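Local coordinates for protein dual function macrocyclase-peptidase POPB (Galerina marginata, PDB 5N4B) that cleaves peptide bonds on the C-terminal side of proline and joins peptide ends into macrocycles during biosynthesis of the amanitin toxins, at residues D130-P135 with Y173-S178; K280-K285 with W620-G625; Y311-N316 with T329-P334. The protein carries 1 engineered substitution. All coordinates share one frame; numbering follows the deposited sequence. Where two conformers were deposited one is given.

Contact 1 (D130-P135 with Y173-S178)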
# COMPACT_ATOMS: atom_id res chain seq x y z
N ASP A 130 -14.02 -22.75 12.98
CA ASP A 130 -14.78 -23.15 11.81
C ASP A 130 -14.81 -21.96 10.84
O ASP A 130 -14.64 -20.80 11.24
CB ASP A 130 -16.27 -23.47 12.13
CG ASP A 130 -16.48 -24.44 13.31
OD1 ASP A 130 -15.93 -25.52 13.23
OD2 ASP A 130 -17.21 -24.08 14.28
N VAL A 131 -15.03 -22.21 9.56
CA VAL A 131 -15.17 -21.14 8.59
C VAL A 131 -16.36 -20.29 8.95
O VAL A 131 -17.47 -20.81 9.16
CB VAL A 131 -15.29 -21.71 7.16
CG1 VAL A 131 -15.64 -20.62 6.16
CG2 VAL A 131 -14.04 -22.48 6.76
N PHE A 132 -16.17 -18.97 8.95
CA PHE A 132 -17.25 -18.00 8.97
C PHE A 132 -17.47 -17.37 7.61
O PHE A 132 -18.61 -17.29 7.13
CB PHE A 132 -17.07 -16.90 10.06
CG PHE A 132 -17.95 -15.75 9.86
CD1 PHE A 132 -19.31 -15.92 9.85
CD2 PHE A 132 -17.46 -14.48 9.56
CE1 PHE A 132 -20.14 -14.89 9.55
CE2 PHE A 132 -18.28 -13.47 9.28
CZ PHE A 132 -19.62 -13.62 9.28
N PHE A 133 -16.41 -16.93 6.94
CA PHE A 133 -16.59 -16.20 5.69
C PHE A 133 -15.43 -16.53 4.78
O PHE A 133 -14.27 -16.15 5.05
CB PHE A 133 -16.69 -14.68 5.92
CG PHE A 133 -16.99 -13.90 4.68
CD1 PHE A 133 -18.30 -13.77 4.25
CD2 PHE A 133 -15.99 -13.33 3.93
CE1 PHE A 133 -18.62 -13.06 3.10
CE2 PHE A 133 -16.36 -12.61 2.75
CZ PHE A 133 -17.67 -12.53 2.37
N ASP A 134 -15.72 -17.26 3.70
CA ASP A 134 -14.73 -17.68 2.71
C ASP A 134 -14.89 -16.82 1.46
O ASP A 134 -15.80 -17.07 0.65
CB ASP A 134 -14.88 -19.16 2.38
CG ASP A 134 -13.84 -19.65 1.40
OD1 ASP A 134 -13.12 -18.80 0.85
OD2 ASP A 134 -13.74 -20.89 1.20
N PRO A 135 -14.09 -15.78 1.26
CA PRO A 135 -14.32 -14.92 0.10
C PRO A 135 -14.11 -15.64 -1.21
O PRO A 135 -14.55 -15.14 -2.27
CB PRO A 135 -13.32 -13.78 0.29
CG PRO A 135 -12.58 -14.02 1.45
CD PRO A 135 -12.95 -15.34 2.06
N TYR A 173 -22.03 -5.50 1.18
CA TYR A 173 -23.08 -6.41 1.60
C TYR A 173 -23.00 -6.58 3.11
O TYR A 173 -21.99 -6.23 3.74
CB TYR A 173 -22.96 -7.79 0.89
CG TYR A 173 -23.09 -7.67 -0.59
CD1 TYR A 173 -24.33 -7.61 -1.19
CD2 TYR A 173 -21.97 -7.56 -1.39
CE1 TYR A 173 -24.44 -7.49 -2.54
CE2 TYR A 173 -22.08 -7.43 -2.76
CZ TYR A 173 -23.33 -7.40 -3.32
OH TYR A 173 -23.45 -7.22 -4.70
N VAL A 174 -24.09 -7.08 3.70
CA VAL A 174 -24.18 -7.27 5.13
C VAL A 174 -24.79 -8.64 5.40
O VAL A 174 -25.81 -9.01 4.80
CB VAL A 174 -25.02 -6.19 5.83
CG1 VAL A 174 -25.03 -6.38 7.38
CG2 VAL A 174 -24.57 -4.80 5.41
N ARG A 175 -24.19 -9.34 6.34
CA ARG A 175 -24.73 -10.62 6.77
C ARG A 175 -24.63 -10.78 8.28
O ARG A 175 -23.77 -10.21 8.94
CB ARG A 175 -24.08 -11.85 6.08
CG ARG A 175 -22.63 -12.05 6.53
CD ARG A 175 -21.85 -12.98 5.62
NE ARG A 175 -22.51 -14.26 5.46
CZ ARG A 175 -23.13 -14.66 4.36
NH1 ARG A 175 -23.18 -13.95 3.25
NH2 ARG A 175 -23.75 -15.82 4.39
N SER A 176 -25.55 -11.57 8.84
CA SER A 176 -25.47 -11.93 10.24
C SER A 176 -24.20 -12.71 10.52
O SER A 176 -23.80 -13.57 9.72
CB SER A 176 -26.67 -12.82 10.59
OG SER A 176 -26.49 -13.32 11.91
N THR A 177 -23.58 -12.47 11.67
CA THR A 177 -22.44 -13.24 12.09
C THR A 177 -22.77 -14.70 12.37
O THR A 177 -21.84 -15.51 12.53
CB THR A 177 -21.73 -12.58 13.29
OG1 THR A 177 -22.61 -12.42 14.43
CG2 THR A 177 -21.24 -11.24 12.85
N SER A 178 -24.05 -15.03 12.49
CA SER A 178 -24.51 -16.40 12.67
C SER A 178 -24.78 -17.10 11.35
O SER A 178 -25.25 -18.23 11.36
CB SER A 178 -25.81 -16.39 13.48
OG SER A 178 -26.86 -15.80 12.72
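Arg175, whose shaft packs on Phe133, has its NH1 gripped twice, by a salt bridge to Asp191 OD1 and by a hydrogen bond that it gives to Tyr160 OH, while NE donates to the carbonyl of Ser179, fixing the guanidinium from several directions. The aliphatic part of Arg175 reaches segment 130-135: CD lies 3.9 Å from Phe133 CD1. The chain gets there with CG between the backbone N and the carbonyl carbon (chi1 69°) and a bend at chi3. Since the guanidinium and the Phe133 ring are inclined by 52°, the two are not stacked, and the contact is one of methylene against ring.

Phe132 meets the backbone where strand 170-176 ends and its following loop begins. Phe132 CE1 is 3.5 Å from Thr177 O, approached obliquely, and 3.9 Å from Ser176 O, which sits at the ring edge in its plane. Phe132 CZ lies 4.0 Å from Thr177 CA. The phenylalanines both face Leu110 across a classic beta bulge, and both rings meet Phe158. Strand 129-133 is outermost in one four-stranded blade of the propeller and strand 170-176 belongs to the next, so the rings span an inter-blade seam. No hydrogen bond joins the two segments, whose 195 Å² is van der Waals contact; backbone bonds from Phe132 and Asp134 to Leu181 hold the seam beside it. Asp191, in its own blade, probably balances the charge of Arg175.

Contact 2 (K280-K285 with W620-G625); sequences KDTSKK and WISEYG
Thr282 and Ser283, in the loop between strands 273-279 and 287-292, run beside the start of the short helix 621-624: CA of Thr282 is 6.2 Å from CA of Trp620, and CA of Ser283 is 6.0 Å from CA of Ser622. The loop is shaped by an Asx turn, in which Asp281 OD1 accepts from Ser283 N (2.8 Å) and from Ser283 OG (2.7 Å). The hydroxyl arrives on the syn side, close to the carboxylate plane, whereas the amide comes from well above it. Held in this way, the carboxylate lies against the helix, with Asp281 OD2 3.6 Å from Ser622 CB.

Ser622 OG, placed between its backbone N and carbonyl carbon (chi1 57°), stands 3.0 Å from Thr282 OG1. Thr282 OG1 is also hydrogen-bonded to Ala619 O, the carbonyl just before segment 620-625. Alongside, Thr282 CG2 touches the edge of the Trp620 indole, 4.2 Å from CD1; Phe500 packs edge-to-face with the same indole.

The contact joins the propeller to the hydrolase domain, as suits a closed form. It is small and made of two hydroxyls, one methyl and the side of a carboxylate, which is consistent with a junction that can part.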
# COMPACT_ATOMS: atom_id res chain seq x y z
N LYS A 280 -8.09 17.05 0.32
CA LYS A 280 -8.12 17.70 -1.01
C LYS A 280 -7.10 17.14 -2.00
O LYS A 280 -7.20 17.45 -3.20
CB LYS A 280 -7.94 19.21 -0.87
CG LYS A 280 -6.61 19.66 -0.35
CD LYS A 280 -6.48 21.16 -0.48
CE LYS A 280 -5.09 21.61 -0.03
NZ LYS A 280 -4.96 23.10 -0.15
N ASP A 281 -6.14 16.36 -1.55
CA ASP A 281 -5.02 15.85 -2.33
C ASP A 281 -4.35 14.74 -1.50
O ASP A 281 -4.95 14.25 -0.53
CB ASP A 281 -4.04 17.00 -2.66
CG ASP A 281 -3.45 17.68 -1.43
OD1 ASP A 281 -3.33 17.08 -0.36
OD2 ASP A 281 -3.06 18.88 -1.49
N THR A 282 -3.15 14.32 -1.87
CA THR A 282 -2.45 13.27 -1.18
C THR A 282 -1.48 13.71 -0.19
O THR A 282 -0.66 12.94 0.27
CB THR A 282 -1.74 12.34 -2.17
OG1 THR A 282 -0.85 13.08 -2.97
CG2 THR A 282 -2.70 11.68 -2.96
N SER A 283 -1.50 14.98 0.11
CA SER A 283 -0.73 15.51 1.10
C SER A 283 -1.52 14.98 2.34
O SER A 283 -2.75 14.72 2.33
CB SER A 283 -0.63 17.04 1.07
OG SER A 283 -1.68 17.61 1.70
N LYS A 284 -0.79 14.86 3.34
CA LYS A 284 -1.30 14.40 4.59
C LYS A 284 -1.93 15.53 5.42
O LYS A 284 -1.80 15.60 6.62
CB LYS A 284 -0.15 13.80 5.35
CG LYS A 284 0.48 12.66 4.62
CD LYS A 284 -0.50 11.53 4.56
CE LYS A 284 -0.22 10.54 5.67
NZ LYS A 284 -1.35 9.76 6.18
N LYS A 285 -2.65 16.38 4.75
CA LYS A 285 -3.36 17.47 5.40
C LYS A 285 -4.84 17.20 5.32
O LYS A 285 -5.30 16.77 4.34
CB LYS A 285 -3.03 18.83 4.81
CG LYS A 285 -1.57 19.26 4.86
CD LYS A 285 -1.38 20.59 4.14
CE LYS A 285 0.02 21.10 4.28
NZ LYS A 285 1.03 20.41 3.46
N TRP A 620 -2.20 13.82 -7.30
CA TRP A 620 -0.75 13.78 -7.16
C TRP A 620 -0.06 15.10 -7.49
O TRP A 620 1.17 15.17 -7.47
CB TRP A 620 -0.16 12.69 -8.05
CG TRP A 620 -0.83 11.38 -7.98
CD1 TRP A 620 -1.54 10.84 -6.95
CD2 TRP A 620 -0.86 10.43 -9.04
NE1 TRP A 620 -2.01 9.60 -7.31
CE2 TRP A 620 -1.60 9.33 -8.60
CE3 TRP A 620 -0.33 10.42 -10.33
CZ2 TRP A 620 -1.84 8.22 -9.43
CZ3 TRP A 620 -0.57 9.34 -11.15
CH2 TRP A 620 -1.32 8.27 -10.71
N ILE A 621 -0.81 16.14 -7.82
CA ILE A 621 -0.20 17.46 -7.95
C ILE A 621 0.52 17.87 -6.67
O ILE A 621 1.55 18.55 -6.73
CB ILE A 621 -1.27 18.47 -8.39
CG1 ILE A 621 -1.62 18.20 -9.86
CG2 ILE A 621 -0.78 19.88 -8.21
CD1 ILE A 621 -2.86 18.98 -10.33
N SER A 622 0.02 17.45 -5.50
CA SER A 622 0.73 17.76 -4.26
C SER A 622 2.07 17.05 -4.17
O SER A 622 2.92 17.45 -3.37
CB SER A 622 -0.14 17.40 -3.07
OG SER A 622 -0.50 16.06 -3.10
N GLU A 623 2.29 16.00 -4.96
CA GLU A 623 3.53 15.25 -5.01
C GLU A 623 4.48 15.67 -6.11
O GLU A 623 5.69 15.71 -5.88
CB GLU A 623 3.26 13.76 -5.18
CG GLU A 623 4.46 12.87 -4.93
CD GLU A 623 4.92 12.80 -3.45
OE1 GLU A 623 4.17 13.27 -2.58
OE2 GLU A 623 6.05 12.28 -3.19
N TYR A 624 3.98 15.97 -7.29
CA TYR A 624 4.80 16.22 -8.48
C TYR A 624 4.79 17.67 -8.95
O TYR A 624 5.68 18.03 -9.74
CB TYR A 624 4.30 15.33 -9.63
CG TYR A 624 4.27 13.85 -9.36
CD1 TYR A 624 5.31 13.24 -8.73
CD2 TYR A 624 3.19 13.08 -9.75
CE1 TYR A 624 5.30 11.88 -8.46
CE2 TYR A 624 3.15 11.72 -9.49
CZ TYR A 624 4.22 11.14 -8.85
OH TYR A 624 4.08 9.80 -8.63
N GLY A 625 3.83 18.48 -8.53
CA GLY A 625 3.59 19.76 -9.16
C GLY A 625 2.52 19.68 -10.24
O GLY A 625 2.04 18.60 -10.62

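Contact 3 (Y311-N316 with T329-P334)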
# COMPACT_ATOMS: atom_id res chain seq x y z
N TYR A 311 -6.64 23.59 5.67
CA TYR A 311 -5.68 22.55 5.34
C TYR A 311 -4.29 22.99 5.78
O TYR A 311 -3.69 23.88 5.16
CB TYR A 311 -5.70 22.25 3.83
CG TYR A 311 -6.91 21.45 3.41
CD1 TYR A 311 -6.95 20.07 3.62
CD2 TYR A 311 -8.00 22.05 2.81
CE1 TYR A 311 -8.03 19.32 3.26
CE2 TYR A 311 -9.11 21.31 2.42
CZ TYR A 311 -9.12 19.95 2.64
OH TYR A 311 -10.21 19.19 2.28
N ALA A 312 -3.77 22.34 6.80
CA ALA A 312 -2.45 22.69 7.34
C ALA A 312 -1.70 21.50 7.92
O ALA A 312 -0.46 21.49 7.94
CB ALA A 312 -2.56 23.77 8.40
N ALA A 313 -2.41 20.48 8.40
CA ALA A 313 -1.77 19.40 9.11
C ALA A 313 -2.64 18.15 9.05
O ALA A 313 -3.82 18.21 8.67
CB ALA A 313 -1.51 19.81 10.56
N ASP A 314 -2.05 17.03 9.44
CA ASP A 314 -2.71 15.72 9.53
C ASP A 314 -3.31 15.59 10.92
O ASP A 314 -2.62 15.85 11.91
CB ASP A 314 -1.58 14.70 9.33
CG ASP A 314 -2.01 13.23 9.32
OD1 ASP A 314 -3.09 12.89 9.80
OD2 ASP A 314 -1.18 12.39 8.85
N TYR A 315 -4.60 15.27 11.00
CA TYR A 315 -5.27 15.03 12.27
C TYR A 315 -6.04 13.72 12.17
O TYR A 315 -6.86 13.55 11.27
CB TYR A 315 -6.27 16.14 12.57
CG TYR A 315 -5.74 17.53 12.79
CD1 TYR A 315 -5.52 18.37 11.70
CD2 TYR A 315 -5.47 18.01 14.07
CE1 TYR A 315 -5.07 19.64 11.87
CE2 TYR A 315 -5.02 19.27 14.23
CZ TYR A 315 -4.83 20.09 13.15
OH TYR A 315 -4.44 21.40 13.38
N ASN A 316 -5.79 12.81 13.10
CA ASN A 316 -6.49 11.54 13.15
C ASN A 316 -6.90 11.26 14.60
O ASN A 316 -6.05 11.23 15.49
CB ASN A 316 -5.60 10.42 12.59
CG ASN A 316 -6.37 9.10 12.40
OD1 ASN A 316 -6.23 8.20 13.17
ND2 ASN A 316 -7.27 9.07 11.41
N THR A 329 -1.37 14.01 15.51
CA THR A 329 -1.25 15.13 14.59
C THR A 329 0.20 15.44 14.29
O THR A 329 1.09 15.16 15.10
CB THR A 329 -1.98 16.40 15.12
OG1 THR A 329 -1.96 17.45 14.15
CG2 THR A 329 -1.28 16.95 16.32
N ASN A 330 0.43 16.06 13.13
CA ASN A 330 1.72 16.67 12.83
C ASN A 330 1.69 18.21 12.84
O ASN A 330 2.61 18.85 12.35
CB ASN A 330 2.34 16.11 11.54
CG ASN A 330 1.55 16.47 10.34
OD1 ASN A 330 0.60 17.23 10.41
ND2 ASN A 330 1.97 15.96 9.17
N LEU A 331 0.63 18.80 13.44
CA LEU A 331 0.55 20.26 13.60
C LEU A 331 1.78 20.78 14.33
O LEU A 331 2.00 20.44 15.50
CB LEU A 331 -0.72 20.61 14.37
CG LEU A 331 -0.85 22.06 14.80
CD1 LEU A 331 -0.93 22.89 13.60
CD2 LEU A 331 -2.10 22.25 15.64
N ASN A 332 2.57 21.57 13.64
CA ASN A 332 3.78 22.15 14.21
C ASN A 332 4.70 21.07 14.77
O ASN A 332 5.48 21.31 15.69
CB ASN A 332 3.47 23.16 15.31
CG ASN A 332 2.68 24.30 14.82
OD1 ASN A 332 2.96 24.83 13.76
ND2 ASN A 332 1.65 24.68 15.58
N ALA A 333 4.70 19.89 14.13
CA ALA A 333 5.34 18.69 14.67
C ALA A 333 5.54 17.67 13.57
O ALA A 333 4.79 16.70 13.46
CB ALA A 333 4.51 18.11 15.82
N PRO A 334 6.55 17.87 12.75
CA PRO A 334 6.73 17.00 11.58
C PRO A 334 6.95 15.55 11.90
O PRO A 334 6.69 14.71 11.02
CB PRO A 334 7.90 17.63 10.84
CG PRO A 334 8.60 18.44 11.82
CD PRO A 334 7.54 18.95 12.79
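Asp314 O is the polar centre of this contact, accepting two hydrogen bonds from segment 329-334. Asp314 O receives Thr329 OG1 at 2.8 Å, tilted 26° from the carbonyl plane, and Asn330 N at 3.3 Å within that plane; Thr329 CA adds a CA-H...O approach of 3.1 Å. The amide of the same residue is also satisfied, for Asp314 N gives a nearly straight bond (171° at hydrogen) to Asn330 OD1 at 2.8 Å. Asn330 can deliver that oxygen because its CG sits between backbone N and carbonyl carbon (chi1 67°), turning the side chain back toward the neighbouring segment. Asp314 OD2 is hydrogen-bonded to Tyr336 OH.

Thr329 OG1 works in both directions: besides donating to Asp314 O it accepts from Leu331 N at 3.0 Å, an ST turn. A type II turn from Asn330 to Ala333 overlaps it, closed by Ala333 N to Asn330 O. The same hydroxyl of Thr329 lies 3.5 Å above one face of the Tyr315 ring, toward its rim, and Leu331 CD2 packs 3.4 Å from Tyr315 OH. Tyr315 and Thr329 form an antiparallel non-hydrogen-bonded pair at the open end of the hairpin of strands 315-321 and 324-329. Side-chain groups of Thr329 and Asn330 thus satisfy backbone atoms where the regular pairing stops, and the chain passes through a defined turn toward the next strand of the same blade, 337-342.

In the fold
Contacts 1 and 3 both belong to the seven-bladed propeller, yet their centres are about 38 Å apart and their nearest atoms about 23 Å. Contact 1 joins two adjacent blades, whereas contact 3 lies within another blade. Contact 2, whose centre is about 15 Å from that of contact 3, links the propeller to the hydrolase domain, and its long loop of chain encloses contact 3. The two touch directly, for instance Lys285 CE with Ala312 O at 3.7 Å. Only contact 2 approaches the catalytic site: the Trp620 side chain is about 7 Å from that of Ala578, the engineered nucleophile position, and about 8 Å from that of Asp662.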